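Local coordinates for protein SalCYP truncation (Salinispora tropica, PDB 7ABB) that belongs to the cytochrome P450 family of heme-thiolate proteins and holds a heme c in a pocket of its mainly helical fold, at residues 32-37 with 44-49; 51-56 with 335-340; 282-287 with 305-310. All coordinates share one frame; numbering follows the deposited sequence.

Interaction 1: residues 32-37 with 44-49; sequences DGAFHS and WVLSTY
His36 and Trp44 face each other as a non-hydrogen-bonded pair of an antiparallel beta hairpin, strands 34-37 and 43-46, and meet as an edge-to-face aromatic pair. The His36 side chain can be followed outward: CB sits almost centrally over the Trp44 six-membered ring, 3.6 Å from that ring's centroid. CG lies farther along the same face, above the bond shared by the two rings. His36 CD2 reaches the five-membered ring, 3.4 Å from Trp44 NE1, and it is this edge that points into the indole face, the planes standing at 61°. NE2 only skirts the indole nitrogen, whereas ND1 is hydrogen-bonded to Ser10 OG. With CG anti to the backbone N (chi1 -173°), the His36 side chain is set across the indole, at about a right angle to the Trp44 side chain. On the opposite face of the sheet, Val45 CB rests over the Phe35 ring, 3.8 Å from its centroid, its two methyls against the ring atoms CE1 and CE2. Phe35 and Val45 form an antiparallel hydrogen-bonded pair, Phe35 N donating to Val45 O (3.0 Å) and Val45 N to Phe35 O (2.8 Å). The pairing closes at Gly33, whose O accepts from Ser47 N at 2.9 Å and also from a water at 2.7 Å that lies within bonding distance of Thr48 OG1. That hydroxyl in turn caps Gly51 N at the start of helix 49-56. Strand 34-37 is an outermost strand of a five-stranded mixed sheet, and strand 43-46 bonds onward to strand 302-304. Helix 19-29 packs on the Phe35 and Val45 face through Tyr22, Val25 and Ala26, while Leu46, on the Ala34 face, meets helix 49-56 through Ile52 and Ala55.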
loop_
_atom_site.group_PDB
_atom_site.type_symbol
_atom_site.label_atom_id
_atom_site.label_comp_id
_atom_site.label_asym_id
_atom_site.label_seq_id
_atom_site.Cartn_x
_atom_site.Cartn_y
_atom_site.Cartn_z
ATOM N N ASP A 32 -5.018 -23.699 -15.443
ATOM C CA ASP A 32 -6.238 -22.963 -15.770
ATOM C C ASP A 32 -6.285 -21.626 -15.038
ATOM O O ASP A 32 -7.366 -21.081 -14.787
ATOM C CB ASP A 32 -7.479 -23.806 -15.452
ATOM C CG ASP A 32 -7.507 -25.108 -16.226
ATOM O OD1 ASP A 32 -7.315 -25.059 -17.459
ATOM O OD2 ASP A 32 -7.697 -26.175 -15.597
ATOM N N GLY A 33 -5.123 -21.076 -14.702
ATOM C CA GLY A 33 -5.043 -19.754 -14.107
ATOM C C GLY A 33 -5.215 -19.707 -12.612
ATOM O O GLY A 33 -5.448 -18.616 -12.076
ATOM N N ALA A 34 -5.100 -20.832 -11.908
ATOM C CA ALA A 34 -5.278 -20.812 -10.466
ATOM C C ALA A 34 -4.724 -22.077 -9.837
ATOM O O ALA A 34 -4.493 -23.090 -10.511
ATOM C CB ALA A 34 -6.751 -20.660 -10.094
ATOM N N PHE A 35 -4.486 -22.000 -8.524
ATOM C CA PHE A 35 -4.312 -23.189 -7.710
ATOM C C PHE A 35 -5.236 -23.101 -6.512
ATOM O O PHE A 35 -5.742 -22.030 -6.167
ATOM C CB PHE A 35 -2.848 -23.420 -7.284
ATOM C CG PHE A 35 -2.277 -22.399 -6.323
ATOM C CD1 PHE A 35 -2.397 -22.574 -4.952
ATOM C CD2 PHE A 35 -1.529 -21.338 -6.795
ATOM C CE1 PHE A 35 -1.829 -21.666 -4.068
ATOM C CE2 PHE A 35 -0.952 -20.419 -5.918
ATOM C CZ PHE A 35 -1.096 -20.595 -4.549
ATOM N N HIS A 36 -5.495 -24.259 -5.919
ATOM C CA HIS A 36 -6.433 -24.397 -4.815
ATOM C C HIS A 36 -5.682 -24.804 -3.555
ATOM O O HIS A 36 -4.842 -25.719 -3.586
ATOM C CB HIS A 36 -7.519 -25.428 -5.118
ATOM C CG HIS A 36 -8.588 -25.483 -4.077
ATOM N ND1 HIS A 36 -8.640 -26.457 -3.099
ATOM C CD2 HIS A 36 -9.618 -24.639 -3.821
ATOM C CE1 HIS A 36 -9.682 -26.229 -2.314
ATOM N NE2 HIS A 36 -10.288 -25.133 -2.730
ATOM N N SER A 37 -5.984 -24.131 -2.457
ATOM C CA SER A 37 -5.417 -24.462 -1.162
ATOM C C SER A 37 -6.452 -25.162 -0.297
ATOM O O SER A 37 -7.587 -24.684 -0.156
ATOM C CB SER A 37 -4.926 -23.220 -0.433
ATOM O OG SER A 37 -4.409 -23.606 0.840
ATOM N N TRP A 44 -9.279 -20.554 -3.243
ATOM C CA TRP A 44 -8.615 -20.495 -4.533
ATOM C C TRP A 44 -7.666 -19.306 -4.594
ATOM O O TRP A 44 -7.916 -18.255 -3.987
ATOM C CB TRP A 44 -9.639 -20.391 -5.662
ATOM C CG TRP A 44 -10.308 -21.695 -5.996
ATOM C CD1 TRP A 44 -11.516 -22.156 -5.541
ATOM C CD2 TRP A 44 -9.802 -22.725 -6.878
ATOM N NE1 TRP A 44 -11.787 -23.394 -6.079
ATOM C CE2 TRP A 44 -10.762 -23.758 -6.904
ATOM C CE3 TRP A 44 -8.645 -22.861 -7.649
ATOM C CZ2 TRP A 44 -10.596 -24.913 -7.665
ATOM C CZ3 TRP A 44 -8.481 -24.008 -8.397
ATOM C CH2 TRP A 44 -9.445 -25.018 -8.399
ATOM N N VAL A 45 -6.576 -19.478 -5.338
ATOM C CA VAL A 45 -5.607 -18.423 -5.609
ATOM C C VAL A 45 -5.499 -18.251 -7.117
ATOM O O VAL A 45 -4.977 -19.139 -7.814
ATOM C CB VAL A 45 -4.232 -18.738 -5.000
ATOM C CG1 VAL A 45 -3.266 -17.589 -5.261
ATOM C CG2 VAL A 45 -4.353 -19.018 -3.508
ATOM N N LEU A 46 -5.980 -17.125 -7.636
ATOM C CA LEU A 46 -5.791 -16.822 -9.047
ATOM C C LEU A 46 -4.336 -16.461 -9.308
ATOM O O LEU A 46 -3.660 -15.875 -8.461
ATOM C CB LEU A 46 -6.701 -15.688 -9.499
ATOM C CG LEU A 46 -8.192 -15.958 -9.310
ATOM C CD1 LEU A 46 -8.996 -14.910 -10.044
ATOM C CD2 LEU A 46 -8.660 -17.328 -9.805
ATOM N N SER A 47 -3.836 -16.841 -10.488
ATOM C CA SER A 47 -2.408 -16.717 -10.765
ATOM C C SER A 47 -2.052 -15.955 -12.033
ATOM O O SER A 47 -0.853 -15.856 -12.355
ATOM C CB SER A 47 -1.774 -18.102 -10.849
ATOM O OG SER A 47 -2.263 -18.795 -11.987
ATOM N N THR A 48 -3.025 -15.416 -12.760
ATOM C CA THR A 48 -2.750 -14.712 -14.004
ATOM C C THR A 48 -3.131 -13.246 -13.884
ATOM O O THR A 48 -4.044 -12.883 -13.129
ATOM C CB THR A 48 -3.489 -15.338 -15.215
ATOM O OG1 THR A 48 -4.910 -15.084 -15.153
ATOM C CG2 THR A 48 -3.263 -16.814 -15.291
ATOM N N TYR A 49 -2.439 -12.420 -14.671
ATOM C CA TYR A 49 -2.760 -11.001 -14.744
ATOM C C TYR A 49 -4.175 -10.808 -15.260
ATOM O O TYR A 49 -4.967 -10.090 -14.643
ATOM C CB TYR A 49 -1.762 -10.297 -15.653
ATOM C CG TYR A 49 -2.034 -8.848 -15.884
ATOM C CD1 TYR A 49 -1.541 -7.893 -15.016
ATOM C CD2 TYR A 49 -2.760 -8.419 -16.986
ATOM C CE1 TYR A 49 -1.777 -6.527 -15.221
ATOM C CE2 TYR A 49 -2.993 -7.062 -17.211
ATOM C CZ TYR A 49 -2.500 -6.120 -16.334
ATOM O OH TYR A 49 -2.730 -4.788 -16.566
HETATM O O HOH W 1 -6.380 -16.356 -13.184
#

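Interaction 2: residues 51-56 with 335-340; sequences GICAAF and FGTGHH. With HEC (heme c), chain B.
In the heme-binding loop of the P450 fold, whose sequence from Phe335 on fits the family signature Phe-Gly-x-Gly-x-His-x-Cys-x-Gly with Cys342 as its cysteine, Thr337 packs against Phe56 near the C-terminal end of helix 49-56. The two side chains meet near their bases: Thr337 CG2 lies 3.5 Å from Phe56 CB, and Thr337 O approaches the same carbon at 3.4 Å. Because Thr337 OG1 stands anti to its backbone N (chi1 -173°), the methyl is left to face the helix, and the hydroxyl is bonded instead to Arg57 NH2. The backbone at Thr337 N and Gly336 CA passes over one face of the phenyl ring. Phe56 CE1, at the ring edge, lies 3.5 Å from heme c O2A, a propionate oxygen. Gly338 CA passes beside Phe56 O, at backbone angles that call for glycine. Two waters stand between the backbones. One accepts from His339 N at 2.9 Å and donates to Phe56 O at 2.7 Å; the other accepts from His340 N at 2.9 Å and lies 2.7 Å from Thr337 O, with Phe56 O also near it. At the other end of the loop, Phe335 presents its ring edge to the porphyrin, with CE1 3.5 Å from heme c C3B. Direct contact across the segments is van der Waals packing, and the amides of His339 and His340 are satisfied by waters shared with the helix end; Phe56 presents hydrocarbon to the heme propionate, so any charge there is probably balanced by other residues, Arg286 among them.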
loop_
_atom_site.group_PDB
_atom_site.type_symbol
_atom_site.label_atom_id
_atom_site.label_comp_id
_atom_site.label_asym_id
_atom_site.label_seq_id
_atom_site.Cartn_x
_atom_site.Cartn_y
_atom_site.Cartn_z
ATOM N N GLY A 51 -6.696 -12.818 -15.377
ATOM C CA GLY A 51 -7.722 -13.369 -14.500
ATOM C C GLY A 51 -7.903 -12.537 -13.246
ATOM O O GLY A 51 -9.027 -12.285 -12.789
ATOM N N ILE A 52 -6.805 -12.094 -12.668
ATOM C CA ILE A 52 -6.905 -11.248 -11.487
ATOM C C ILE A 52 -7.532 -9.901 -11.826
ATOM O O ILE A 52 -8.394 -9.392 -11.078
ATOM C CB ILE A 52 -5.509 -11.111 -10.881
ATOM C CG1 ILE A 52 -5.153 -12.435 -10.210
ATOM C CG2 ILE A 52 -5.461 -9.953 -9.908
ATOM C CD1 ILE A 52 -3.708 -12.565 -9.821
ATOM N N CYS A 53 -7.110 -9.278 -12.927
ATOM C CA CYS A 53 -7.728 -8.014 -13.336
ATOM C C CYS A 53 -9.232 -8.182 -13.510
ATOM O O CYS A 53 -10.025 -7.351 -13.028
ATOM C CB CYS A 53 -7.126 -7.517 -14.646
ATOM S SG CYS A 53 -5.533 -6.756 -14.458
ATOM N N ALA A 54 -9.630 -9.239 -14.205
ATOM C CA ALA A 54 -11.053 -9.455 -14.477
ATOM C C ALA A 54 -11.830 -9.638 -13.181
ATOM O O ALA A 54 -12.989 -9.203 -13.070
ATOM C CB ALA A 54 -11.244 -10.665 -15.384
ATOM N N ALA A 55 -11.223 -10.305 -12.205
ATOM C CA ALA A 55 -11.898 -10.540 -10.935
ATOM C C ALA A 55 -12.085 -9.235 -10.173
ATOM O O ALA A 55 -13.187 -8.969 -9.667
ATOM C CB ALA A 55 -11.120 -11.541 -10.088
ATOM N N PHE A 56 -11.049 -8.397 -10.137
ATOM C CA PHE A 56 -11.164 -7.073 -9.532
ATOM C C PHE A 56 -12.263 -6.255 -10.187
ATOM O O PHE A 56 -12.871 -5.403 -9.525
ATOM C CB PHE A 56 -9.843 -6.304 -9.660
ATOM C CG PHE A 56 -8.836 -6.560 -8.552
ATOM C CD1 PHE A 56 -9.113 -6.239 -7.229
ATOM C CD2 PHE A 56 -7.583 -7.078 -8.849
ATOM C CE1 PHE A 56 -8.151 -6.449 -6.222
ATOM C CE2 PHE A 56 -6.647 -7.285 -7.866
ATOM C CZ PHE A 56 -6.913 -6.981 -6.552
ATOM N N PHE A 335 -1.766 -1.158 -7.357
ATOM C CA PHE A 335 -2.804 -0.484 -6.586
ATOM C C PHE A 335 -4.174 -1.116 -6.799
ATOM O O PHE A 335 -5.200 -0.493 -6.502
ATOM C CB PHE A 335 -2.855 0.997 -6.960
ATOM C CG PHE A 335 -1.636 1.772 -6.525
ATOM C CD1 PHE A 335 -1.383 2.012 -5.185
ATOM C CD2 PHE A 335 -0.754 2.252 -7.473
ATOM C CE1 PHE A 335 -0.264 2.735 -4.794
ATOM C CE2 PHE A 335 0.364 2.981 -7.095
ATOM C CZ PHE A 335 0.609 3.213 -5.755
ATOM N N GLY A 336 -4.224 -2.332 -7.324
ATOM C CA GLY A 336 -5.474 -2.940 -7.680
ATOM C C GLY A 336 -6.052 -2.358 -8.956
ATOM O O GLY A 336 -5.414 -1.608 -9.692
ATOM N N THR A 337 -7.303 -2.708 -9.202
ATOM C CA THR A 337 -8.041 -2.186 -10.344
ATOM C C THR A 337 -9.523 -2.395 -10.036
ATOM O O THR A 337 -9.872 -2.973 -9.008
ATOM C CB THR A 337 -7.553 -2.829 -11.653
ATOM O OG1 THR A 337 -8.186 -2.189 -12.762
ATOM C CG2 THR A 337 -7.823 -4.321 -11.699
ATOM N N GLY A 338 -10.395 -1.912 -10.914
ATOM C CA GLY A 338 -11.809 -1.955 -10.610
ATOM C C GLY A 338 -12.193 -0.892 -9.594
ATOM O O GLY A 338 -11.445 0.038 -9.335
ATOM N N HIS A 339 -13.358 -1.081 -8.975
ATOM C CA HIS A 339 -13.968 0.004 -8.200
ATOM C C HIS A 339 -13.236 0.272 -6.906
ATOM O O HIS A 339 -13.311 1.394 -6.380
ATOM C CB HIS A 339 -15.409 -0.348 -7.888
ATOM C CG HIS A 339 -16.315 -0.255 -9.072
ATOM N ND1 HIS A 339 -16.262 0.792 -9.968
ATOM C CD2 HIS A 339 -17.271 -1.095 -9.530
ATOM C CE1 HIS A 339 -17.167 0.606 -10.912
ATOM N NE2 HIS A 339 -17.791 -0.534 -10.673
ATOM N N HIS A 340 -12.534 -0.718 -6.361
ATOM C CA HIS A 340 -11.830 -0.548 -5.099
ATOM C C HIS A 340 -10.360 -0.152 -5.262
ATOM O O HIS A 340 -9.611 -0.116 -4.269
ATOM C CB HIS A 340 -11.974 -1.821 -4.264
ATOM C CG HIS A 340 -13.313 -1.941 -3.612
ATOM N ND1 HIS A 340 -14.414 -2.496 -4.230
ATOM C CD2 HIS A 340 -13.735 -1.528 -2.397
ATOM C CE1 HIS A 340 -15.453 -2.426 -3.413
ATOM N NE2 HIS A 340 -15.059 -1.850 -2.290
HETATM FE FE HEC B . -4.196 1.748 -0.855
HETATM C CHA HEC B . -7.194 0.164 -1.442
HETATM C CHB HEC B . -2.597 -0.840 -2.429
HETATM C CHC HEC B . -1.201 3.328 -0.315
HETATM C CHD HEC B . -5.755 4.121 1.025
HETATM N NA HEC B . -4.777 0.025 -1.728
HETATM C C1A HEC B . -6.075 -0.447 -1.923
HETATM C C2A HEC B . -6.082 -1.681 -2.682
HETATM C C3A HEC B . -4.790 -1.934 -2.956
HETATM C C4A HEC B . -3.975 -0.897 -2.372
HETATM C CMA HEC B . -4.204 -3.133 -3.722
HETATM C CAA HEC B . -7.340 -2.508 -3.129
HETATM C CBA HEC B . -7.797 -3.541 -2.105
HETATM C CGA HEC B . -8.980 -4.319 -2.656
HETATM O O1A HEC B . -9.515 -5.113 -1.848
HETATM O O2A HEC B . -9.331 -4.122 -3.849
HETATM N NB HEC B . -2.274 1.304 -1.234
HETATM C C1B HEC B . -1.816 0.206 -1.939
HETATM C C2B HEC B . -0.400 0.352 -2.091
HETATM C C3B HEC B . -0.023 1.516 -1.530
HETATM C C4B HEC B . -1.179 2.119 -0.963
HETATM C CMB HEC B . 0.432 -0.705 -2.844
HETATM C CAB HEC B . 1.310 2.197 -1.356
HETATM C CBB HEC B . 2.433 1.691 -2.202
HETATM N NC HEC B . -3.604 3.393 0.192
HETATM C C1C HEC B . -2.331 3.913 0.200
HETATM C C2C HEC B . -2.349 5.182 0.878
HETATM C C3C HEC B . -3.621 5.436 1.260
HETATM C C4C HEC B . -4.408 4.298 0.845
HETATM C CMC HEC B . -1.110 6.059 1.067
HETATM C CAC HEC B . -4.228 6.612 2.042
HETATM C CBC HEC B . -3.479 7.943 2.106
HETATM N ND HEC B . -6.091 2.050 -0.303
HETATM C C1D HEC B . -6.503 3.123 0.487
HETATM C C2D HEC B . -7.921 3.035 0.643
HETATM C C3D HEC B . -8.391 1.831 -0.096
HETATM C C4D HEC B . -7.184 1.286 -0.679
HETATM C CMD HEC B . -8.784 4.010 1.454
HETATM C CAD HEC B . -9.827 1.295 -0.228
HETATM C CBD HEC B . -10.422 1.887 -1.482
HETATM C CGD HEC B . -11.805 1.313 -1.721
HETATM O O1D HEC B . -12.560 1.885 -2.537
HETATM O O2D HEC B . -12.122 0.288 -1.084
HETATM O O HOH W 2 -11.833 -3.405 -7.199
HETATM O O HOH W 3 -14.837 -3.525 -9.543
#

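Interaction 3: residues 282-287 with 305-310; sequences MYPGRL and LPLALA. With HEC (heme c), chain B.
Met282 O is the acceptor on which the start of helix 307-310 rests. It accepts hydrogen bonds from Leu307 N at 2.9 Å, nearly straight (163° at the hydrogen), and from a water at 2.8 Å. The same water accepts from Ala308 N at 2.9 Å, so two amides of the first helical turn, which have no acceptor within the helix, are provided for. Farther along, Leu305 N donates to Pro284 O at 2.8 Å, and Pro306 O accepts from both Leu309 N and Ala310 N. Apolar groups fill in: Met282 CB lies 4.1 Å from Leu307 CD1, while Arg286 CG touches Leu305 CD1. Bent at chi2 (-68°), the Arg286 chain then turns its guanidinium edge to a heme c propionate. Arg286 NH2 donates to heme c O2A at 2.9 Å and Arg286 NH1 to heme c O1A at 3.0 Å; NH1 also serves Gly285 O, which lies in the guanidinium plane. Met282 SD reaches the porphyrin rim at CHB. The bidentate pairing would suit an ionised propionate, and with the bond to Gly285 O three hydrogen bonds probably restrict turning of the guanidinium.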
loop_
_atom_site.group_PDB
_atom_site.type_symbol
_atom_site.label_atom_id
_atom_site.label_comp_id
_atom_site.label_asym_id
_atom_site.label_seq_id
_atom_site.Cartn_x
_atom_site.Cartn_y
_atom_site.Cartn_z
ATOM N N MET A 282 0.412 -7.527 -1.703
ATOM C CA MET A 282 -0.937 -7.706 -1.178
ATOM C C MET A 282 -1.667 -8.823 -1.909
ATOM O O MET A 282 -1.375 -9.157 -3.055
ATOM C CB MET A 282 -1.750 -6.420 -1.298
ATOM C CG MET A 282 -1.241 -5.351 -0.391
ATOM S SD MET A 282 -1.962 -3.722 -0.709
ATOM C CE MET A 282 -3.672 -4.027 -0.335
ATOM N N TYR A 283 -2.665 -9.374 -1.230
ATOM C CA TYR A 283 -3.489 -10.445 -1.793
ATOM C C TYR A 283 -4.938 -10.214 -1.404
ATOM O O TYR A 283 -5.507 -10.946 -0.592
ATOM C CB TYR A 283 -2.987 -11.818 -1.338
ATOM C CG TYR A 283 -2.536 -11.922 0.087
ATOM C CD1 TYR A 283 -1.239 -11.586 0.447
ATOM C CD2 TYR A 283 -3.386 -12.390 1.080
ATOM C CE1 TYR A 283 -0.812 -11.690 1.752
ATOM C CE2 TYR A 283 -2.959 -12.490 2.405
ATOM C CZ TYR A 283 -1.671 -12.139 2.726
ATOM O OH TYR A 283 -1.218 -12.233 4.021
ATOM N N PRO A 284 -5.566 -9.198 -1.983
ATOM C CA PRO A 284 -6.981 -8.947 -1.681
ATOM C C PRO A 284 -7.826 -10.187 -1.925
ATOM O O PRO A 284 -7.602 -10.947 -2.868
ATOM C CB PRO A 284 -7.349 -7.813 -2.641
ATOM C CG PRO A 284 -6.071 -7.105 -2.889
ATOM C CD PRO A 284 -5.032 -8.206 -2.928
ATOM N N GLY A 285 -8.818 -10.372 -1.060
ATOM C CA GLY A 285 -9.735 -11.491 -1.141
ATOM C C GLY A 285 -11.103 -11.063 -1.633
ATOM O O GLY A 285 -11.504 -9.916 -1.487
ATOM N N ARG A 286 -11.782 -12.014 -2.265
ATOM C CA ARG A 286 -13.162 -11.852 -2.707
ATOM C C ARG A 286 -13.927 -13.140 -2.442
ATOM O O ARG A 286 -13.353 -14.226 -2.330
ATOM C CB ARG A 286 -13.222 -11.525 -4.202
ATOM C CG ARG A 286 -12.486 -10.248 -4.617
ATOM C CD ARG A 286 -13.152 -9.057 -4.077
ATOM N NE ARG A 286 -12.715 -7.776 -4.636
ATOM C CZ ARG A 286 -11.797 -6.977 -4.087
ATOM N NH1 ARG A 286 -11.163 -7.357 -2.988
ATOM N NH2 ARG A 286 -11.560 -5.788 -4.631
ATOM N N LEU A 287 -15.253 -13.021 -2.444
ATOM C CA LEU A 287 -16.153 -14.155 -2.306
ATOM C C LEU A 287 -16.819 -14.461 -3.655
ATOM O O LEU A 287 -17.508 -13.606 -4.215
ATOM C CB LEU A 287 -17.202 -13.854 -1.242
ATOM C CG LEU A 287 -18.273 -14.920 -1.057
ATOM C CD1 LEU A 287 -17.633 -16.222 -0.597
ATOM C CD2 LEU A 287 -19.318 -14.432 -0.061
ATOM N N LEU A 305 -6.479 -12.731 -4.772
ATOM C CA LEU A 305 -6.026 -12.002 -5.953
ATOM C C LEU A 305 -4.616 -11.468 -5.695
ATOM O O LEU A 305 -4.418 -10.252 -5.556
ATOM C CB LEU A 305 -6.997 -10.869 -6.284
ATOM C CG LEU A 305 -8.467 -11.291 -6.468
ATOM C CD1 LEU A 305 -9.311 -10.067 -6.846
ATOM C CD2 LEU A 305 -8.592 -12.352 -7.489
ATOM N N PRO A 306 -3.607 -12.345 -5.625
ATOM C CA PRO A 306 -2.266 -11.876 -5.215
ATOM C C PRO A 306 -1.611 -11.013 -6.286
ATOM O O PRO A 306 -1.379 -11.454 -7.417
ATOM C CB PRO A 306 -1.490 -13.178 -4.980
ATOM C CG PRO A 306 -2.217 -14.191 -5.835
ATOM C CD PRO A 306 -3.657 -13.816 -5.725
ATOM N N LEU A 307 -1.258 -9.784 -5.901
ATOM C CA LEU A 307 -0.573 -8.895 -6.823
ATOM C C LEU A 307 0.830 -9.415 -7.161
ATOM O O LEU A 307 1.366 -9.087 -8.225
ATOM C CB LEU A 307 -0.500 -7.486 -6.214
ATOM C CG LEU A 307 -1.860 -6.894 -5.803
ATOM C CD1 LEU A 307 -1.645 -5.460 -5.326
ATOM C CD2 LEU A 307 -2.854 -6.956 -6.960
ATOM N N ALA A 308 1.429 -10.212 -6.272
ATOM C CA ALA A 308 2.723 -10.855 -6.527
ATOM C C ALA A 308 2.653 -11.843 -7.679
ATOM O O ALA A 308 3.689 -12.184 -8.251
ATOM C CB ALA A 308 3.216 -11.580 -5.279
ATOM N N LEU A 309 1.464 -12.347 -7.994
ATOM C CA LEU A 309 1.310 -13.167 -9.188
ATOM C C LEU A 309 0.865 -12.333 -10.391
ATOM O O LEU A 309 1.451 -12.478 -11.474
ATOM C CB LEU A 309 0.327 -14.323 -8.922
ATOM C CG LEU A 309 0.750 -15.297 -7.816
ATOM C CD1 LEU A 309 -0.212 -16.471 -7.730
ATOM C CD2 LEU A 309 2.146 -15.803 -8.000
ATOM N N ALA A 310 -0.148 -11.475 -10.237
ATOM C CA ALA A 310 -0.607 -10.651 -11.353
ATOM C C ALA A 310 0.552 -9.891 -11.982
ATOM O O ALA A 310 0.715 -9.867 -13.206
ATOM C CB ALA A 310 -1.700 -9.675 -10.880
HETATM FE FE HEC B . -4.196 1.748 -0.855
HETATM C CHA HEC B . -7.194 0.164 -1.442
HETATM C CHB HEC B . -2.597 -0.840 -2.429
HETATM C CHC HEC B . -1.201 3.328 -0.315
HETATM C CHD HEC B . -5.755 4.121 1.025
HETATM N NA HEC B . -4.777 0.025 -1.728
HETATM C C1A HEC B . -6.075 -0.447 -1.923
HETATM C C2A HEC B . -6.082 -1.681 -2.682
HETATM C C3A HEC B . -4.790 -1.934 -2.956
HETATM C C4A HEC B . -3.975 -0.897 -2.372
HETATM C CMA HEC B . -4.204 -3.133 -3.722
HETATM C CAA HEC B . -7.340 -2.508 -3.129
HETATM C CBA HEC B . -7.797 -3.541 -2.105
HETATM C CGA HEC B . -8.980 -4.319 -2.656
HETATM O O1A HEC B . -9.515 -5.113 -1.848
HETATM O O2A HEC B . -9.331 -4.122 -3.849
HETATM N NB HEC B . -2.274 1.304 -1.234
HETATM C C1B HEC B . -1.816 0.206 -1.939
HETATM C C2B HEC B . -0.400 0.352 -2.091
HETATM C C3B HEC B . -0.023 1.516 -1.530
HETATM C C4B HEC B . -1.179 2.119 -0.963
HETATM C CMB HEC B . 0.432 -0.705 -2.844
HETATM C CAB HEC B . 1.310 2.197 -1.356
HETATM C CBB HEC B . 2.433 1.691 -2.202
HETATM N NC HEC B . -3.604 3.393 0.192
HETATM C C1C HEC B . -2.331 3.913 0.200
HETATM C C2C HEC B . -2.349 5.182 0.878
HETATM C C3C HEC B . -3.621 5.436 1.260
HETATM C C4C HEC B . -4.408 4.298 0.845
HETATM C CMC HEC B . -1.110 6.059 1.067
HETATM C CAC HEC B . -4.228 6.612 2.042
HETATM C CBC HEC B . -3.479 7.943 2.106
HETATM N ND HEC B . -6.091 2.050 -0.303
HETATM C C1D HEC B . -6.503 3.123 0.487
HETATM C C2D HEC B . -7.921 3.035 0.643
HETATM C C3D HEC B . -8.391 1.831 -0.096
HETATM C C4D HEC B . -7.184 1.286 -0.679
HETATM C CMD HEC B . -8.784 4.010 1.454
HETATM C CAD HEC B . -9.827 1.295 -0.228
HETATM C CBD HEC B . -10.422 1.887 -1.482
HETATM C CGD HEC B . -11.805 1.313 -1.721
HETATM O O1D HEC B . -12.560 1.885 -2.537
HETATM O O2D HEC B . -12.122 0.288 -1.084
HETATM O O HOH W 4 0.604 -11.046 -3.627
#

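In the fold
Interaction 1 lies farthest from the chain's centre and is partly buried; interactions 2 and 3 are buried and both touch heme c. Strand pairing and aromatic stacking dominate the first, waters and apolar packing the second, backbone bonds and a bidentate arginine-propionate pairing the third. Interactions 1 and 3 reach the same mixed sheet and meet where Val45 CG1 packs on Pro306 CG. Strand 43-46 leads by a short turn into helix 49-56, so interactions 1 and 2 are in series. Along the chain, interaction 3 is nested within the loop closed by interaction 2, and Phe56 lies beside Arg286 next to the propionate.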